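Local coordinates for protein Lip_vut3, C2L (Metagenome, PDB 6NKD) that probably hydrolyses lipid esters, lysophospholipids perhaps among them, as a GDSL-family lipase of the SGNH-hydrolase clan, at residues Y5-D10 and V74-G79; S54-M59 and S112-K117; Y129-L134 and P164-I169. All blocks are in the same frame, centred on the assembly; numbering follows the deposited sequence.

Contact 1 (Y5-D10 and V74-G79); sequences YTALGD and VITITG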
loop_
_atom_site.group_PDB
_atom_site.type_symbol
_atom_site.label_atom_id
_atom_site.label_comp_id
_atom_site.label_asym_id
_atom_site.label_seq_id
_atom_site.Cartn_x
_atom_site.Cartn_y
_atom_site.Cartn_z
ATOM N N TYR A 5 9.220 16.826 -17.708
ATOM C CA TYR A 5 10.196 15.811 -17.323
ATOM C C TYR A 5 9.457 14.497 -17.106
ATOM O O TYR A 5 8.642 14.382 -16.185
ATOM C CB TYR A 5 10.959 16.240 -16.069
ATOM C CG TYR A 5 11.647 15.116 -15.325
ATOM C CD1 TYR A 5 12.483 14.223 -15.984
ATOM C CD2 TYR A 5 11.477 14.964 -13.956
ATOM C CE1 TYR A 5 13.114 13.198 -15.303
ATOM C CE2 TYR A 5 12.105 13.943 -13.265
ATOM C CZ TYR A 5 12.923 13.064 -13.943
ATOM O OH TYR A 5 13.551 12.048 -13.258
ATOM N N THR A 6 9.736 13.513 -17.957
ATOM C CA THR A 6 9.163 12.184 -17.819
ATOM C C THR A 6 10.191 11.245 -17.202
ATOM O O THR A 6 11.400 11.407 -17.384
ATOM C CB THR A 6 8.678 11.640 -19.169
ATOM O OG1 THR A 6 7.707 10.609 -18.952
ATOM C CG2 THR A 6 9.831 11.066 -19.981
ATOM N N ALA A 7 9.698 10.270 -16.441
ATOM C CA ALA A 7 10.562 9.335 -15.736
ATOM C C ALA A 7 10.024 7.925 -15.905
ATOM O O ALA A 7 8.840 7.675 -15.654
ATOM C CB ALA A 7 10.669 9.688 -14.248
ATOM N N LEU A 8 10.893 7.013 -16.328
ATOM C CA LEU A 8 10.533 5.625 -16.561
ATOM C C LEU A 8 11.493 4.727 -15.798
ATOM O O LEU A 8 12.666 5.062 -15.623
ATOM C CB LEU A 8 10.580 5.283 -18.056
ATOM C CG LEU A 8 10.132 6.393 -19.007
ATOM C CD1 LEU A 8 10.840 6.265 -20.345
ATOM C CD2 LEU A 8 8.623 6.367 -19.189
ATOM N N GLY A 9 10.990 3.589 -15.338
ATOM C CA GLY A 9 11.864 2.626 -14.697
ATOM C C GLY A 9 11.096 1.716 -13.754
ATOM O O GLY A 9 9.889 1.526 -13.892
ATOM N N ASP A 10 11.839 1.164 -12.796
ATOM C CA ASP A 10 11.317 0.151 -11.890
ATOM C C ASP A 10 11.020 0.735 -10.515
ATOM O O ASP A 10 10.437 1.818 -10.407
ATOM C CB ASP A 10 12.304 -1.017 -11.787
ATOM C CG ASP A 10 13.718 -0.564 -11.448
ATOM O OD1 ASP A 10 14.582 -1.437 -11.217
ATOM O OD2 ASP A 10 13.963 0.660 -11.395
ATOM N N VAL A 74 13.483 16.259 -20.411
ATOM C CA VAL A 74 14.410 15.440 -19.640
ATOM C C VAL A 74 13.769 14.074 -19.439
ATOM O O VAL A 74 12.580 13.986 -19.114
ATOM C CB VAL A 74 14.753 16.083 -18.281
ATOM C CG1 VAL A 74 15.658 15.169 -17.469
ATOM C CG2 VAL A 74 15.407 17.443 -18.476
ATOM N N ILE A 75 14.548 13.013 -19.644
ATOM C CA ILE A 75 14.080 11.642 -19.475
ATOM C C ILE A 75 15.074 10.899 -18.593
ATOM O O ILE A 75 16.284 10.952 -18.835
ATOM C CB ILE A 75 13.918 10.917 -20.826
ATOM C CG1 ILE A 75 13.005 11.709 -21.761
ATOM C CG2 ILE A 75 13.373 9.512 -20.613
ATOM C CD1 ILE A 75 12.792 11.050 -23.105
ATOM N N THR A 76 14.565 10.211 -17.575
ATOM C CA THR A 76 15.376 9.361 -16.716
ATOM C C THR A 76 14.868 7.930 -16.800
ATOM O O THR A 76 13.656 7.693 -16.831
ATOM C CB THR A 76 15.357 9.838 -15.261
ATOM O OG1 THR A 76 14.002 9.953 -14.809
ATOM C CG2 THR A 76 16.053 11.183 -15.134
ATOM N N ILE A 77 15.797 6.977 -16.842
ATOM C CA ILE A 77 15.467 5.565 -16.991
ATOM C C ILE A 77 16.220 4.770 -15.934
ATOM O O ILE A 77 17.423 4.974 -15.737
ATOM C CB ILE A 77 15.803 5.040 -18.400
ATOM C CG1 ILE A 77 15.112 5.890 -19.469
ATOM C CG2 ILE A 77 15.390 3.582 -18.538
ATOM C CD1 ILE A 77 15.374 5.425 -20.882
ATOM N N THR A 78 15.510 3.873 -15.254
ATOM C CA THR A 78 16.112 2.914 -14.342
ATOM C C THR A 78 15.673 1.513 -14.742
ATOM O O THR A 78 14.638 1.331 -15.387
ATOM C CB THR A 78 15.723 3.180 -12.877
ATOM O OG1 THR A 78 14.321 2.947 -12.697
ATOM C CG2 THR A 78 16.046 4.612 -12.489
ATOM N N GLY A 79 16.471 0.525 -14.364
ATOM C CA GLY A 79 16.127 -0.848 -14.671
ATOM C C GLY A 79 17.294 -1.776 -14.426
ATOM O O GLY A 79 18.389 -1.358 -14.037
#

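Contact 2 (S54-M59 and S112-K117); sequences SEILAM and SGMLEK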
loop_
_atom_site.group_PDB
_atom_site.type_symbol
_atom_site.label_atom_id
_atom_site.label_comp_id
_atom_site.label_asym_id
_atom_site.label_seq_id
_atom_site.Cartn_x
_atom_site.Cartn_y
_atom_site.Cartn_z
ATOM N N SER A 54 12.908 -5.000 -20.824
ATOM C CA SER A 54 12.183 -5.294 -22.057
ATOM C C SER A 54 10.798 -4.661 -22.043
ATOM O O SER A 54 10.333 -4.144 -23.065
ATOM C CB SER A 54 12.084 -6.805 -22.264
ATOM O OG SER A 54 11.322 -7.413 -21.237
ATOM N N GLU A 55 10.126 -4.688 -20.891
ATOM C CA GLU A 55 8.810 -4.067 -20.789
ATOM C C GLU A 55 8.902 -2.557 -20.957
ATOM O O GLU A 55 8.077 -1.952 -21.650
ATOM C CB GLU A 55 8.170 -4.417 -19.448
ATOM C CG GLU A 55 7.928 -5.901 -19.249
ATOM C CD GLU A 55 7.831 -6.278 -17.787
ATOM O OE1 GLU A 55 8.413 -5.554 -16.953
ATOM O OE2 GLU A 55 7.174 -7.290 -17.469
ATOM N N ILE A 56 9.905 -1.933 -20.332
ATOM C CA ILE A 56 10.088 -0.489 -20.453
ATOM C C ILE A 56 10.275 -0.095 -21.913
ATOM O O ILE A 56 9.799 0.957 -22.356
ATOM C CB ILE A 56 11.273 -0.032 -19.582
ATOM C CG1 ILE A 56 11.033 -0.413 -18.118
ATOM C CG2 ILE A 56 11.495 1.466 -19.713
ATOM C CD1 ILE A 56 12.177 -0.051 -17.196
ATOM N N LEU A 57 10.964 -0.938 -22.684
ATOM C CA LEU A 57 11.101 -0.684 -24.115
ATOM C C LEU A 57 9.765 -0.844 -24.832
ATOM O O LEU A 57 9.446 -0.071 -25.743
ATOM C CB LEU A 57 12.153 -1.620 -24.710
ATOM C CG LEU A 57 12.253 -1.705 -26.235
ATOM C CD1 LEU A 57 12.501 -0.335 -26.844
ATOM C CD2 LEU A 57 13.349 -2.679 -26.637
ATOM N N ALA A 58 8.968 -1.836 -24.430
ATOM C CA ALA A 58 7.667 -2.044 -25.053
ATOM C C ALA A 58 6.664 -0.960 -24.682
ATOM O O ALA A 58 5.657 -0.802 -25.379
ATOM C CB ALA A 58 7.116 -3.418 -24.672
HETATM N N MSE A 59 6.912 -0.216 -23.608
HETATM C CA MSE A 59 6.022 0.869 -23.210
HETATM C C MSE A 59 6.081 2.024 -24.197
HETATM O O MSE A 59 5.092 2.725 -24.405
HETATM C CB MSE A 59 6.378 1.388 -21.817
HETATM C CG MSE A 59 6.282 0.373 -20.704
HETATM SE SE MSE A 59 6.688 1.222 -19.003
HETATM C CE MSE A 59 7.973 2.549 -19.629
ATOM N N SER A 112 19.868 0.203 -25.225
ATOM C CA SER A 112 20.142 0.706 -26.566
ATOM C C SER A 112 18.881 0.732 -27.417
ATOM O O SER A 112 18.749 1.579 -28.309
ATOM C CB SER A 112 21.219 -0.148 -27.237
ATOM O OG SER A 112 21.396 0.220 -28.594
ATOM N N GLY A 113 17.943 -0.179 -27.156
ATOM C CA GLY A 113 16.715 -0.205 -27.934
ATOM C C GLY A 113 15.797 0.957 -27.608
ATOM O O GLY A 113 15.264 1.614 -28.505
HETATM N N MSE A 114 15.600 1.228 -26.321
HETATM C CA MSE A 114 14.730 2.321 -25.909
HETATM C C MSE A 114 15.365 3.669 -26.233
HETATM O O MSE A 114 14.662 4.646 -26.483
HETATM C CB MSE A 114 14.396 2.220 -24.415
HETATM C CG MSE A 114 15.595 2.263 -23.486
HETATM SE SE MSE A 114 15.128 1.776 -21.654
HETATM C CE MSE A 114 14.479 -0.032 -21.977
ATOM N N LEU A 115 16.700 3.716 -26.237
ATOM C CA LEU A 115 17.384 4.926 -26.682
ATOM C C LEU A 115 17.109 5.193 -28.156
ATOM O O LEU A 115 16.814 6.330 -28.546
ATOM C CB LEU A 115 18.889 4.810 -26.434
ATOM C CG LEU A 115 19.475 5.654 -25.300
ATOM C CD1 LEU A 115 19.053 5.114 -23.942
ATOM C CD2 LEU A 115 20.991 5.728 -25.406
ATOM N N GLU A 116 17.192 4.152 -28.986
ATOM C CA GLU A 116 16.925 4.306 -30.411
ATOM C C GLU A 116 15.473 4.684 -30.674
ATOM O O GLU A 116 15.182 5.379 -31.655
ATOM C CB GLU A 116 17.291 3.016 -31.149
ATOM C CG GLU A 116 16.956 3.009 -32.635
ATOM C CD GLU A 116 17.685 4.091 -33.410
ATOM O OE1 GLU A 116 18.783 4.504 -32.981
ATOM O OE2 GLU A 116 17.157 4.532 -34.453
ATOM N N LYS A 117 14.551 4.249 -29.816
ATOM C CA LYS A 117 13.150 4.594 -30.020
ATOM C C LYS A 117 12.849 6.025 -29.593
ATOM O O LYS A 117 11.991 6.675 -30.198
ATOM C CB LYS A 117 12.247 3.614 -29.270
ATOM C CG LYS A 117 10.787 3.679 -29.692
ATOM C CD LYS A 117 10.073 2.367 -29.417
ATOM C CE LYS A 117 8.693 2.345 -30.056
ATOM N NZ LYS A 117 8.069 0.997 -29.958
#

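Contact 3 (Y129-L134 and P164-I169); sequences YLVRLL and PQIKVI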
loop_
_atom_site.group_PDB
_atom_site.type_symbol
_atom_site.label_atom_id
_atom_site.label_comp_id
_atom_site.label_asym_id
_atom_site.label_seq_id
_atom_site.Cartn_x
_atom_site.Cartn_y
_atom_site.Cartn_z
ATOM N N TYR A 129 16.465 17.416 -26.420
ATOM C CA TYR A 129 16.063 16.509 -25.356
ATOM C C TYR A 129 17.273 16.077 -24.529
ATOM O O TYR A 129 18.431 16.262 -24.913
ATOM C CB TYR A 129 15.337 15.287 -25.926
ATOM C CG TYR A 129 16.168 14.353 -26.795
ATOM C CD1 TYR A 129 17.150 14.838 -27.652
ATOM C CD2 TYR A 129 15.954 12.980 -26.762
ATOM C CE1 TYR A 129 17.898 13.987 -28.443
ATOM C CE2 TYR A 129 16.700 12.120 -27.551
ATOM C CZ TYR A 129 17.668 12.629 -28.389
ATOM O OH TYR A 129 18.411 11.780 -29.176
ATOM N N LEU A 130 16.984 15.488 -23.370
ATOM C CA LEU A 130 18.010 15.104 -22.410
ATOM C C LEU A 130 17.636 13.769 -21.788
ATOM O O LEU A 130 16.504 13.592 -21.330
ATOM C CB LEU A 130 18.164 16.169 -21.320
ATOM C CG LEU A 130 19.589 16.568 -20.946
ATOM C CD1 LEU A 130 20.268 17.271 -22.113
ATOM C CD2 LEU A 130 19.573 17.449 -19.711
ATOM N N VAL A 131 18.585 12.837 -21.769
ATOM C CA VAL A 131 18.370 11.506 -21.211
ATOM C C VAL A 131 19.465 11.235 -20.190
ATOM O O VAL A 131 20.656 11.307 -20.517
ATOM C CB VAL A 131 18.361 10.414 -22.293
ATOM C CG1 VAL A 131 18.233 9.042 -21.653
ATOM C CG2 VAL A 131 17.231 10.652 -23.284
ATOM N N ARG A 132 19.065 10.926 -18.961
ATOM C CA ARG A 132 19.984 10.554 -17.890
ATOM C C ARG A 132 19.572 9.181 -17.376
ATOM O O ARG A 132 18.574 9.054 -16.659
ATOM C CB ARG A 132 19.971 11.585 -16.759
ATOM C CG ARG A 132 20.921 12.763 -16.946
ATOM C CD ARG A 132 20.375 13.797 -17.917
ATOM N NE ARG A 132 21.237 14.974 -17.996
ATOM C CZ ARG A 132 22.161 15.163 -18.931
ATOM N NH1 ARG A 132 22.344 14.254 -19.879
ATOM N NH2 ARG A 132 22.900 16.265 -18.924
ATOM N N LEU A 133 20.329 8.153 -17.746
ATOM C CA LEU A 133 20.074 6.795 -17.285
ATOM C C LEU A 133 21.087 6.428 -16.208
ATOM O O LEU A 133 22.284 6.700 -16.351
ATOM C CB LEU A 133 20.130 5.799 -18.445
ATOM C CG LEU A 133 21.373 5.786 -19.333
ATOM C CD1 LEU A 133 22.333 4.688 -18.899
ATOM C CD2 LEU A 133 20.984 5.620 -20.792
ATOM N N LEU A 134 20.603 5.819 -15.132
ATOM C CA LEU A 134 21.418 5.522 -13.964
ATOM C C LEU A 134 21.879 4.073 -14.002
ATOM O O LEU A 134 21.096 3.169 -14.308
ATOM C CB LEU A 134 20.637 5.784 -12.676
ATOM C CG LEU A 134 19.999 7.166 -12.532
ATOM C CD1 LEU A 134 18.569 7.174 -13.061
ATOM C CD2 LEU A 134 20.046 7.621 -11.083
ATOM N N PRO A 164 26.694 16.054 -24.078
ATOM C CA PRO A 164 25.931 16.150 -22.828
ATOM C C PRO A 164 24.471 15.721 -22.969
ATOM O O PRO A 164 23.753 15.686 -21.968
ATOM C CB PRO A 164 26.024 17.635 -22.490
ATOM C CG PRO A 164 26.043 18.296 -23.826
ATOM C CD PRO A 164 26.774 17.357 -24.763
ATOM N N GLN A 165 24.043 15.405 -24.193
ATOM C CA GLN A 165 22.660 14.993 -24.412
ATOM C C GLN A 165 22.333 13.722 -23.635
ATOM O O GLN A 165 21.342 13.667 -22.899
ATOM C CB GLN A 165 22.396 14.793 -25.907
ATOM C CG GLN A 165 22.285 16.081 -26.712
ATOM C CD GLN A 165 23.562 16.434 -27.452
ATOM O OE1 GLN A 165 24.665 16.139 -26.990
ATOM N NE2 GLN A 165 23.417 17.063 -28.613
ATOM N N ILE A 166 23.160 12.691 -23.785
ATOM C CA ILE A 166 22.968 11.411 -23.115
ATOM C C ILE A 166 24.100 11.224 -22.116
ATOM O O ILE A 166 25.279 11.303 -22.484
ATOM C CB ILE A 166 22.926 10.246 -24.119
ATOM C CG1 ILE A 166 22.110 10.629 -25.357
ATOM C CG2 ILE A 166 22.352 9.000 -23.460
ATOM C CD1 ILE A 166 20.652 10.910 -25.074
ATOM N N LYS A 167 23.746 10.976 -20.858
ATOM C CA LYS A 167 24.725 10.768 -19.802
ATOM C C LYS A 167 24.341 9.552 -18.977
ATOM O O LYS A 167 23.156 9.301 -18.732
ATOM C CB LYS A 167 24.848 11.997 -18.889
ATOM C CG LYS A 167 25.665 13.137 -19.479
ATOM C CD LYS A 167 26.191 14.056 -18.386
ATOM C CE LYS A 167 27.171 15.074 -18.943
ATOM N NZ LYS A 167 27.836 15.848 -17.860
ATOM N N VAL A 168 25.350 8.796 -18.554
ATOM C CA VAL A 168 25.168 7.640 -17.686
ATOM C C VAL A 168 25.563 8.055 -16.276
ATOM O O VAL A 168 26.720 8.415 -16.026
ATOM C CB VAL A 168 25.997 6.439 -18.165
ATOM C CG1 VAL A 168 25.739 5.232 -17.279
ATOM C CG2 VAL A 168 25.676 6.124 -19.617
ATOM N N ILE A 169 24.605 8.010 -15.356
ATOM C CA ILE A 169 24.830 8.484 -13.995
ATOM C C ILE A 169 25.494 7.380 -13.184
ATOM O O ILE A 169 25.024 6.237 -13.160
ATOM C CB ILE A 169 23.507 8.933 -13.356
ATOM C CG1 ILE A 169 22.830 9.985 -14.237
ATOM C CG2 ILE A 169 23.745 9.480 -11.958
ATOM C CD1 ILE A 169 23.670 11.222 -14.477
#

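Contact 1 (Y5-D10 and V74-G79)
Y5-G9 and V74-I77 run as parallel strands, their axes 4.9 Å apart and 13° from aligned. Y5 pairs with V74 and L8 with I77. T6 N bonds to V74 O, L8 N to T76 O (2.9 Å) and T78 N to L8 O, while T76 N to T6 O is weak. With CG anti to its backbone N (chi1 161°), the Y5 ring leans across and meets the neighbouring strand edge-on. V74 O lies at that edge, CD1 packs on V74 CG1 (3.6 Å), and OH hydrogen-bonds to T76 OG1 (2.6 Å). A phenylalanine here would probably leave the T76 hydroxyl without this partner. On the I75 face, T6 CG2 lies alongside I75 CG1 (3.7 Å). The GDSL motif starts at strand-end G9, whose backbone angles glycine alone adopts easily; D10 N-caps the short helix holding S11, by similarity the nucleophile. D10 OD2 caps L12 N weakly; T78 OG1, also bonded to T13 OG1, donates to the same OD2 (2.7 Å) and so probably steadies the cap. Strand 41-47 pairs with Y5-G9 and strand 130-134 with V74-I77 on their outer sides; helix 25-37 packs over Y5 and V74, helix 98-122 over I75 and I77.

Contact 2 (S54-M59 and S112-K117)
L57 faces G113 and M114 where segments 54-59 and 112-117 of helices 53-59 and 98-122 lie nearly parallel, their axes 9.2 Å apart and 11° from aligned. Both belong to one helical layer of the three-layer alpha/beta/alpha fold of SGNH hydrolases, on the side of the sheet that carries L8 and I77. No hydrogen bond links them; the contact is apolar and narrow. A chi1 of 168° turns L57 CG away from the backbone N and sends CD1 across to the other helix, 3.6 Å from G113 C. G113 matters for this approach: a CB there would point at L57 CD2. In return selenomethionine M114 stretches towards helix 53-59 and bends at its last torsion (chi3 61°), bringing CE to 4.0 Å from I56 CB. One turn on, K117 runs past L57 CD1, its NZ in a weak bond to N61 OD1. S54, E55 and A58, which turn away from helix 98-122, meet a second subunit: S54 OG bonds to E102 of that subunit and its F100 packs on E55 and A58. The M114 methyl thus bridges two residues of the partner helix, with CE also 3.9 Å from L57 CB.

Contact 3 (Y129-L134 and P164-I169)
V131-L134 and I166-I169 pair as parallel strands, closing the beta-alpha-beta unit whose crossover is helix 144-157; their axes come within 4.6 Å at 22°. V131 N bonds to Q165 O, K167 N to V131 O, L133 N to K167 O and I169 N to L133 O (2.8 Å). The packing is closest along the hydrophobic pairs. V131 and I166 lie side by side with CB of the valine 3.6 Å from CD1 of the isoleucine, and L133 CD1 rests on V168 CG2 at 3.7 Å, both L133 and V168 meeting L157 of helix 144-157. On the reverse face L134 lies alongside I169, under helix 192-204. Towards P164 and Q165 the contact loosens: P164, which follows a cis peptide, is exposed, and Q165 is partly exposed, its CB directed away from Y129-L134. R132 ties this end down. Bent at chi2 (78°), it curls back so that NH1 donates to P164 O (2.9 Å), tilted 18° from the guanidinium plane, with a weaker second bond from NH2 to the same oxygen. K167 CD lies over one face of the guanidinium and L130 CD2 over the other, towards its rim. The extended K167 chain runs on beyond R132, its NZ 5.1 Å from R132 NH2. K167 NZ bonds to A205 O, and R132 NH2 weakly to G206 O, just past the end of helix 192-204. Two like charges near each other are thus each met by main-chain carbonyls, which would probably ease their repulsion. E161, outside the segments, bonds to V168 N and packs on K167. The chemistry implies a hydrophobic strand pair whose exposed start is pinned by an arginine gripping a backbone oxygen.

In the fold
From the N terminus, strand 3-9 lies second in the sheet, and contact 1 closes when residues 74-79, which carry the central strand, return beside it. Helix 53-59 lies within that loop, but its partner 112-117 comes only after strand 74-77, so contacts 1 and 2 cross. I56 reaches G9 and T78, M59 reaches L8, and M114 meets I77, seating both helices on the sheet. Contact 3 then opens and closes later in the chain, in series with both. It shares the sheet with contact 1: I75 is the backbone partner of L130 and R132. L115 packs on L133 and I166, so helix 98-122 spans the strands of contacts 1 and 3.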